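Local coordinates for hemolysin-related protein (Vibrio cholerae serotype O1, PDB 6MLT) that probably serves as a secreted biofilm matrix adhesin, joining a metal-binding beta-propeller to a carbohydrate-binding lectin domain, at residues A[405-410]-A[429-434]. Residues are numbered along the deposited sequence; the frame is centred on the assembly and turned at random.
Sequences SQLLGM and VQFLVG
Gln406 to Met410 and Phe431 to Gly434 pair as neighbouring antiparallel strands at the centre of a four-stranded sheet, flanked by strands 295-301 and 309-312, and illustrate how a strand pair absorbs one extra residue. Gln406 and Gly434 form a hydrogen-bonded pair, Gln406 N reaching Gly434 O at 2.9 Å. Beyond the non-hydrogen-bonded pair Leu407-Val433, Leu408 and Gly409 both face Leu432, the definition of a classic beta bulge. Leu432 O therefore accepts two N-H groups: Leu408 N at 2.8 Å, nearly straight (168°), and Gly409 N at a longer 3.3 Å and more bent. Leu432 N returns a bond to Gly409 O, coming from above the carbonyl plane. The sheet belongs to the beta-prism lectin domain, whose three four-stranded sheets enclose a common core. Leu407, Met410, Phe431 and Val433 share one face; from it Leu407 and Phe431 reach strand 352-359 of another sheet. Met410 runs alongside Phe431, a Met-aromatic contact with SD 5.0 Å from the ring centroid in an oblique approach. A bend at chi3 (60°) turns Met410 CE toward strand 429-434, 3.5 Å from Phe431 CE1 and tight against Val429 CB. On the other face, Leu432 CD1 lies 3.9 Å from Met410 N. Farther along, Leu408 CD1 packs 3.7 Å from Gly434 N, beside a residue with no side chain to obstruct it.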
loop_
_atom_site.group_PDB
_atom_site.type_symbol
_atom_site.label_atom_id
_atom_site.label_comp_id
_atom_site.label_asym_id
_atom_site.label_seq_id
_atom_site.Cartn_x
_atom_site.Cartn_y
_atom_site.Cartn_z
ATOM N N SER A 405 -29.436 -1.441 -0.484
ATOM C CA SER A 405 -28.855 -1.761 0.811
ATOM C C SER A 405 -28.499 -3.240 0.857
ATOM O O SER A 405 -28.921 -4.029 0.010
ATOM C CB SER A 405 -29.820 -1.407 1.949
ATOM O OG SER A 405 -30.002 -0.004 2.024
ATOM N N GLN A 406 -27.701 -3.601 1.861
ATOM C CA GLN A 406 -27.302 -4.978 2.114
ATOM C C GLN A 406 -27.553 -5.326 3.573
ATOM O O GLN A 406 -27.507 -4.458 4.451
ATOM C CB GLN A 406 -25.812 -5.218 1.806
ATOM C CG GLN A 406 -25.490 -5.466 0.348
ATOM C CD GLN A 406 -24.047 -5.899 0.132
ATOM O OE1 GLN A 406 -23.300 -6.124 1.088
ATOM N NE2 GLN A 406 -23.650 -6.023 -1.128
ATOM N N LEU A 407 -27.802 -6.610 3.822
ATOM C CA LEU A 407 -27.845 -7.131 5.185
ATOM C C LEU A 407 -26.443 -7.092 5.783
ATOM O O LEU A 407 -25.511 -7.673 5.219
ATOM C CB LEU A 407 -28.372 -8.562 5.186
ATOM C CG LEU A 407 -28.414 -9.273 6.541
ATOM C CD1 LEU A 407 -29.421 -8.595 7.462
ATOM C CD2 LEU A 407 -28.745 -10.751 6.352
ATOM N N LEU A 408 -26.297 -6.429 6.933
ATOM C CA LEU A 408 -24.997 -6.269 7.569
ATOM C C LEU A 408 -24.870 -6.963 8.917
ATOM O O LEU A 408 -23.743 -7.139 9.393
ATOM C CB LEU A 408 -24.686 -4.782 7.768
ATOM C CG LEU A 408 -24.632 -3.923 6.508
ATOM C CD1 LEU A 408 -24.341 -2.477 6.881
ATOM C CD2 LEU A 408 -23.593 -4.451 5.523
ATOM N N GLY A 409 -25.977 -7.327 9.549
ATOM C CA GLY A 409 -25.908 -8.009 10.829
ATOM C C GLY A 409 -27.295 -8.231 11.392
ATOM O O GLY A 409 -28.304 -8.036 10.706
ATOM N N MET A 410 -27.333 -8.643 12.659
ATOM C CA MET A 410 -28.592 -8.885 13.347
ATOM C C MET A 410 -28.444 -8.531 14.820
ATOM O O MET A 410 -27.364 -8.663 15.398
ATOM C CB MET A 410 -29.036 -10.350 13.231
ATOM C CG MET A 410 -29.219 -10.866 11.806
ATOM S SD MET A 410 -29.623 -12.634 11.756
ATOM C CE MET A 410 -31.152 -12.671 12.685
ATOM N N VAL A 429 -35.222 -11.909 16.828
ATOM C CA VAL A 429 -34.214 -11.417 15.899
ATOM C C VAL A 429 -34.663 -10.100 15.287
ATOM O O VAL A 429 -35.853 -9.785 15.212
ATOM C CB VAL A 429 -33.899 -12.424 14.769
ATOM C CG1 VAL A 429 -33.279 -13.675 15.329
ATOM C CG2 VAL A 429 -35.165 -12.752 13.982
ATOM N N GLN A 430 -33.675 -9.344 14.822
ATOM C CA GLN A 430 -33.888 -8.078 14.142
ATOM C C GLN A 430 -32.737 -7.897 13.167
ATOM O O GLN A 430 -31.587 -8.172 13.512
ATOM C CB GLN A 430 -33.960 -6.917 15.139
ATOM C CG GLN A 430 -34.067 -5.538 14.517
ATOM C CD GLN A 430 -34.171 -4.451 15.571
ATOM O OE1 GLN A 430 -33.441 -4.465 16.565
ATOM N NE2 GLN A 430 -35.096 -3.520 15.375
ATOM N N PHE A 431 -33.051 -7.457 11.956
ATOM C CA PHE A 431 -32.065 -7.370 10.888
ATOM C C PHE A 431 -31.557 -5.945 10.739
ATOM O O PHE A 431 -32.338 -4.990 10.773
ATOM C CB PHE A 431 -32.660 -7.858 9.570
ATOM C CG PHE A 431 -33.222 -9.238 9.657
ATOM C CD1 PHE A 431 -32.381 -10.338 9.676
ATOM C CD2 PHE A 431 -34.584 -9.440 9.759
ATOM C CE1 PHE A 431 -32.896 -11.618 9.781
ATOM C CE2 PHE A 431 -35.107 -10.719 9.862
ATOM C CZ PHE A 431 -34.258 -11.807 9.872
ATOM N N LEU A 432 -30.243 -5.819 10.565
ATOM C CA LEU A 432 -29.560 -4.542 10.407
ATOM C C LEU A 432 -29.042 -4.426 8.979
ATOM O O LEU A 432 -28.382 -5.345 8.479
ATOM C CB LEU A 432 -28.401 -4.431 11.397
ATOM C CG LEU A 432 -28.725 -4.819 12.840
ATOM C CD1 LEU A 432 -27.469 -4.861 13.692
ATOM C CD2 LEU A 432 -29.744 -3.856 13.427
ATOM N N VAL A 433 -29.328 -3.294 8.333
ATOM C CA VAL A 433 -29.007 -3.083 6.927
ATOM C C VAL A 433 -28.310 -1.734 6.759
ATOM O O VAL A 433 -28.345 -0.873 7.640
ATOM C CB VAL A 433 -30.263 -3.147 6.035
ATOM C CG1 VAL A 433 -30.934 -4.520 6.152
ATOM C CG2 VAL A 433 -31.242 -2.042 6.412
ATOM N N GLY A 434 -27.697 -1.553 5.589
ATOM C CA GLY A 434 -27.030 -0.306 5.261
ATOM C C GLY A 434 -26.843 -0.146 3.769
ATOM O O GLY A 434 -26.799 -1.126 3.019
#